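Long-range contact in KLLA0F20702p (Kluyveromyces lactis, PDB 5Y5A), which probably helps recruit telomerase to telomeres as the yeast Est1 subunit, through its complex with the telomere protein Cdc13: residues I398-I410 and Y422-K434. Residues are numbered along the deposited sequence; the frame is centred on the assembly and turned at random.
Sequences IFKFFTHLIDKVI and YLAMARIMMCWIK
M429 lies over one face of the F402 ring, a Met-aromatic contact with a CH-pi contact from CG: its CG stands almost on the ring normal, 4.0 Å from the ring centroid, and SD, displaced toward the F402 CB end, is 3.8 Å from F402 CG. An unbranched, polarisable thioether suits a flat ring, and the M429 chain, extended to its methyl (chi3 -162°), carries CE on past the phenyl to L405 CD1, 3.7 Å away. The rims of F402 and W432 meet, neither ring over the face of the other, with F402 CZ 3.6 Å from W432 CZ3 and the planes at 82°. With an alanine here instead of F402, the M429 sulfur is likely to lose its aromatic face, and a gap to open beside the six-membered ring of W432. F399 completes the aromatic cluster, its edge receiving I433 CD1.

These residues join consecutive helices of the Est1 DNA/RNA binding domain as an antiparallel helical hairpin, the axes 10.9 Å apart and crossing at -158°, with knobs-into-holes packing. M429 is one knob, seated among F402, L405, I406 and I410; I410 is the other, among Y422, L423, M425 and A426, where small A426 admits the branched side chain.

Branched aliphatic side chains pack on Y422 at the end nearer the connecting loop. I410 is long enough to bring CD1 within 3.5 Å of Y422 O, while V409, short and branched, presents CG1 to the Y422 ring edge at CE1. M425 and F402 also touch helix 339-379, and W432 NE1 hydrogen-bonds H373 there.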
loop_
_atom_site.group_PDB
_atom_site.type_symbol
_atom_site.label_atom_id
_atom_site.label_comp_id
_atom_site.label_asym_id
_atom_site.label_seq_id
_atom_site.Cartn_x
_atom_site.Cartn_y
_atom_site.Cartn_z
ATOM N N ILE A 398 15.093 12.061 5.537
ATOM C CA ILE A 398 14.013 11.278 6.116
ATOM C C ILE A 398 13.886 11.575 7.610
ATOM O O ILE A 398 12.784 11.801 8.119
ATOM C CB ILE A 398 14.227 9.772 5.866
ATOM C CG1 ILE A 398 14.084 9.494 4.366
ATOM C CG2 ILE A 398 13.223 8.941 6.646
ATOM C CD1 ILE A 398 14.225 8.065 3.979
ATOM N N PHE A 399 15.013 11.620 8.315
ATOM C CA PHE A 399 14.941 11.869 9.752
ATOM C C PHE A 399 14.630 13.332 10.055
ATOM O O PHE A 399 14.072 13.648 11.100
ATOM C CB PHE A 399 16.228 11.403 10.434
ATOM C CG PHE A 399 16.199 9.943 10.779
ATOM C CD1 PHE A 399 16.489 8.986 9.820
ATOM C CD2 PHE A 399 15.793 9.525 12.034
ATOM C CE1 PHE A 399 16.435 7.632 10.124
ATOM C CE2 PHE A 399 15.728 8.168 12.343
ATOM C CZ PHE A 399 16.055 7.225 11.389
ATOM N N LYS A 400 14.954 14.215 9.119
ATOM C CA LYS A 400 14.514 15.596 9.210
ATOM C C LYS A 400 12.980 15.640 9.214
ATOM O O LYS A 400 12.367 16.360 10.004
ATOM C CB LYS A 400 15.079 16.415 8.049
ATOM C CG LYS A 400 14.714 17.882 8.108
ATOM C CD LYS A 400 15.359 18.665 6.981
ATOM C CE LYS A 400 15.003 20.141 7.095
ATOM N NZ LYS A 400 15.689 20.974 6.070
ATOM N N PHE A 401 12.374 14.849 8.329
ATOM C CA PHE A 401 10.916 14.732 8.235
ATOM C C PHE A 401 10.318 14.177 9.527
ATOM O O PHE A 401 9.307 14.684 10.021
ATOM C CB PHE A 401 10.537 13.834 7.054
ATOM C CG PHE A 401 9.073 13.835 6.733
ATOM C CD1 PHE A 401 8.539 14.789 5.882
ATOM C CD2 PHE A 401 8.232 12.871 7.269
ATOM C CE1 PHE A 401 7.189 14.789 5.570
ATOM C CE2 PHE A 401 6.875 12.866 6.964
ATOM C CZ PHE A 401 6.357 13.824 6.118
ATOM N N PHE A 402 10.955 13.131 10.057
ATOM C CA PHE A 402 10.592 12.546 11.353
ATOM C C PHE A 402 10.560 13.593 12.463
ATOM O O PHE A 402 9.552 13.762 13.142
ATOM C CB PHE A 402 11.582 11.444 11.762
ATOM C CG PHE A 402 11.434 10.154 11.002
ATOM C CD1 PHE A 402 10.585 10.053 9.914
ATOM C CD2 PHE A 402 12.158 9.032 11.390
ATOM C CE1 PHE A 402 10.460 8.865 9.229
ATOM C CE2 PHE A 402 12.038 7.842 10.707
ATOM C CZ PHE A 402 11.184 7.758 9.621
ATOM N N THR A 403 11.676 14.291 12.656
ATOM C CA THR A 403 11.767 15.246 13.753
ATOM C C THR A 403 10.795 16.402 13.557
ATOM O O THR A 403 10.276 16.955 14.525
ATOM C CB THR A 403 13.196 15.793 13.917
ATOM O OG1 THR A 403 13.593 16.470 12.721
ATOM C CG2 THR A 403 14.153 14.658 14.174
ATOM N N HIS A 404 10.543 16.766 12.308
ATOM C CA HIS A 404 9.531 17.781 12.026
ATOM C C HIS A 404 8.145 17.271 12.449
ATOM O O HIS A 404 7.405 17.971 13.140
ATOM C CB HIS A 404 9.538 18.161 10.544
ATOM C CG HIS A 404 8.663 19.327 10.218
ATOM N ND1 HIS A 404 8.940 20.609 10.642
ATOM C CD2 HIS A 404 7.510 19.407 9.511
ATOM C CE1 HIS A 404 8.000 21.429 10.210
ATOM N NE2 HIS A 404 7.121 20.723 9.518
ATOM N N LEU A 405 7.816 16.044 12.049
ATOM C CA LEU A 405 6.580 15.390 12.481
ATOM C C LEU A 405 6.457 15.338 13.994
ATOM O O LEU A 405 5.417 15.648 14.546
ATOM C CB LEU A 405 6.499 13.964 11.947
ATOM C CG LEU A 405 5.946 13.762 10.543
ATOM C CD1 LEU A 405 5.655 12.287 10.314
ATOM C CD2 LEU A 405 4.702 14.612 10.365
ATOM N N ILE A 406 7.520 14.901 14.655
ATOM C CA ILE A 406 7.507 14.785 16.104
ATOM C C ILE A 406 7.389 16.159 16.769
ATOM O O ILE A 406 6.494 16.389 17.578
ATOM C CB ILE A 406 8.770 14.074 16.612
ATOM C CG1 ILE A 406 8.791 12.636 16.093
ATOM C CG2 ILE A 406 8.819 14.121 18.145
ATOM C CD1 ILE A 406 10.149 11.984 16.114
ATOM N N ASP A 407 8.284 17.075 16.409
ATOM C CA ASP A 407 8.334 18.375 17.066
ATOM C C ASP A 407 7.077 19.205 16.819
ATOM O O ASP A 407 6.554 19.806 17.745
ATOM C CB ASP A 407 9.566 19.172 16.614
ATOM C CG ASP A 407 10.882 18.508 17.017
ATOM O OD1 ASP A 407 10.854 17.501 17.755
ATOM O OD2 ASP A 407 11.950 18.992 16.591
ATOM N N LYS A 408 6.575 19.249 15.586
ATOM C CA LYS A 408 5.498 20.200 15.298
ATOM C C LYS A 408 4.113 19.567 15.302
ATOM O O LYS A 408 3.111 20.285 15.308
ATOM C CB LYS A 408 5.732 20.904 13.952
ATOM C CG LYS A 408 7.128 21.485 13.757
ATOM C CD LYS A 408 7.445 22.569 14.764
ATOM C CE LYS A 408 8.849 23.103 14.543
ATOM N NZ LYS A 408 9.270 24.004 15.644
ATOM N N VAL A 409 4.032 18.239 15.302
ATOM C CA VAL A 409 2.710 17.621 15.206
ATOM C C VAL A 409 2.396 16.694 16.383
ATOM O O VAL A 409 1.500 16.983 17.171
ATOM C CB VAL A 409 2.536 16.833 13.877
ATOM C CG1 VAL A 409 1.121 16.309 13.764
ATOM C CG2 VAL A 409 2.860 17.720 12.681
ATOM N N ILE A 410 3.128 15.593 16.500
ATOM C CA ILE A 410 2.841 14.600 17.531
ATOM C C ILE A 410 2.977 15.207 18.931
ATOM O O ILE A 410 2.165 14.918 19.809
ATOM C CB ILE A 410 3.759 13.362 17.400
ATOM C CG1 ILE A 410 3.672 12.775 15.982
ATOM C CG2 ILE A 410 3.375 12.308 18.420
ATOM C CD1 ILE A 410 4.624 11.591 15.724
ATOM N N TYR A 422 -1.690 10.065 15.159
ATOM C CA TYR A 422 -0.620 10.768 15.862
ATOM C C TYR A 422 0.365 9.818 16.532
ATOM O O TYR A 422 1.562 9.883 16.259
ATOM C CB TYR A 422 -1.222 11.738 16.871
ATOM C CG TYR A 422 -1.925 12.865 16.168
ATOM C CD1 TYR A 422 -1.203 13.770 15.397
ATOM C CD2 TYR A 422 -3.300 13.005 16.229
ATOM C CE1 TYR A 422 -1.823 14.799 14.736
ATOM C CE2 TYR A 422 -3.940 14.042 15.556
ATOM C CZ TYR A 422 -3.189 14.935 14.810
ATOM O OH TYR A 422 -3.794 15.978 14.134
ATOM N N LEU A 423 -0.129 8.913 17.370
ATOM C CA LEU A 423 0.758 7.955 18.025
ATOM C C LEU A 423 1.098 6.771 17.105
ATOM O O LEU A 423 2.127 6.124 17.275
ATOM C CB LEU A 423 0.134 7.467 19.333
ATOM C CG LEU A 423 0.035 8.517 20.458
ATOM C CD1 LEU A 423 -0.347 7.864 21.773
ATOM C CD2 LEU A 423 1.342 9.291 20.621
ATOM N N ALA A 424 0.241 6.501 16.125
ATOM C CA ALA A 424 0.521 5.452 15.137
ATOM C C ALA A 424 1.766 5.776 14.325
ATOM O O ALA A 424 2.547 4.891 13.999
ATOM C CB ALA A 424 -0.667 5.252 14.208
ATOM N N MET A 425 1.952 7.051 14.003
ATOM C CA MET A 425 3.135 7.484 13.267
ATOM C C MET A 425 4.403 7.246 14.082
ATOM O O MET A 425 5.421 6.812 13.544
ATOM C CB MET A 425 3.021 8.969 12.873
ATOM C CG MET A 425 2.094 9.213 11.676
ATOM S SD MET A 425 2.089 10.906 11.041
ATOM C CE MET A 425 1.549 11.821 12.480
ATOM N N ALA A 426 4.339 7.512 15.383
ATOM C CA ALA A 426 5.481 7.218 16.247
ATOM C C ALA A 426 5.782 5.713 16.290
ATOM O O ALA A 426 6.951 5.322 16.293
ATOM C CB ALA A 426 5.245 7.763 17.660
ATOM N N ARG A 427 4.743 4.875 16.325
ATOM C CA ARG A 427 4.939 3.419 16.351
ATOM C C ARG A 427 5.665 2.953 15.099
ATOM O O ARG A 427 6.561 2.116 15.146
ATOM C CB ARG A 427 3.610 2.667 16.449
ATOM C CG ARG A 427 2.948 2.661 17.807
ATOM C CD ARG A 427 1.743 1.740 17.779
ATOM N NE ARG A 427 2.121 0.353 17.514
ATOM C CZ ARG A 427 1.335 -0.526 16.897
ATOM N NH1 ARG A 427 1.749 -1.773 16.701
ATOM N NH2 ARG A 427 0.132 -0.156 16.472
ATOM N N ILE A 428 5.249 3.517 13.976
ATOM C CA ILE A 428 5.752 3.125 12.678
ATOM C C ILE A 428 7.233 3.492 12.510
ATOM O O ILE A 428 8.027 2.685 12.005
ATOM C CB ILE A 428 4.875 3.755 11.598
ATOM C CG1 ILE A 428 3.545 3.007 11.562
ATOM C CG2 ILE A 428 5.552 3.755 10.245
ATOM C CD1 ILE A 428 2.501 3.716 10.783
ATOM N N MET A 429 7.604 4.684 12.971
ATOM C CA MET A 429 9.005 5.089 12.985
ATOM C C MET A 429 9.864 4.090 13.765
ATOM O O MET A 429 10.873 3.603 13.264
ATOM C CB MET A 429 9.159 6.493 13.586
ATOM C CG MET A 429 8.473 7.611 12.784
ATOM S SD MET A 429 8.761 9.245 13.519
ATOM C CE MET A 429 7.458 10.217 12.766
ATOM N N MET A 430 9.442 3.776 14.986
ATOM C CA MET A 430 10.205 2.889 15.845
ATOM C C MET A 430 10.261 1.473 15.292
ATOM O O MET A 430 11.294 0.816 15.358
ATOM C CB MET A 430 9.619 2.878 17.254
ATOM C CG MET A 430 9.559 4.253 17.882
ATOM S SD MET A 430 11.136 5.119 17.750
ATOM C CE MET A 430 12.157 4.016 18.702
ATOM N N CYS A 431 9.149 1.004 14.749
ATOM C CA CYS A 431 9.116 -0.336 14.183
ATOM C C CYS A 431 10.014 -0.430 12.960
ATOM O O CYS A 431 10.668 -1.452 12.734
ATOM C CB CYS A 431 7.689 -0.733 13.827
ATOM S SG CYS A 431 6.718 -1.179 15.267
ATOM N N TRP A 432 10.053 0.640 12.176
ATOM C CA TRP A 432 10.956 0.686 11.032
ATOM C C TRP A 432 12.400 0.664 11.503
ATOM O O TRP A 432 13.216 -0.138 11.033
ATOM C CB TRP A 432 10.711 1.937 10.189
ATOM C CG TRP A 432 11.635 2.040 9.008
ATOM C CD1 TRP A 432 11.847 1.090 8.043
ATOM C CD2 TRP A 432 12.451 3.162 8.650
ATOM N NE1 TRP A 432 12.751 1.552 7.112
ATOM C CE2 TRP A 432 13.128 2.825 7.455
ATOM C CE3 TRP A 432 12.672 4.421 9.219
ATOM C CZ2 TRP A 432 14.015 3.699 6.828
ATOM C CZ3 TRP A 432 13.545 5.294 8.586
ATOM C CH2 TRP A 432 14.210 4.924 7.408
ATOM N N ILE A 433 12.700 1.556 12.443
ATOM C CA ILE A 433 14.059 1.729 12.933
ATOM C C ILE A 433 14.621 0.433 13.520
ATOM O O ILE A 433 15.764 0.079 13.236
ATOM C CB ILE A 433 14.115 2.874 13.959
ATOM C CG1 ILE A 433 13.906 4.212 13.239
ATOM C CG2 ILE A 433 15.440 2.888 14.701
ATOM C CD1 ILE A 433 13.791 5.406 14.152
ATOM N N LYS A 434 13.815 -0.300 14.292
ATOM C CA LYS A 434 14.276 -1.551 14.895
ATOM C C LYS A 434 14.476 -2.677 13.875
ATOM O O LYS A 434 15.022 -3.731 14.213
ATOM C CB LYS A 434 13.293 -2.028 15.965
ATOM C CG LYS A 434 12.305 -3.060 15.471
ATOM C CD LYS A 434 11.281 -3.415 16.536
ATOM C CE LYS A 434 11.571 -4.774 17.140
ATOM N NZ LYS A 434 10.569 -5.123 18.183
#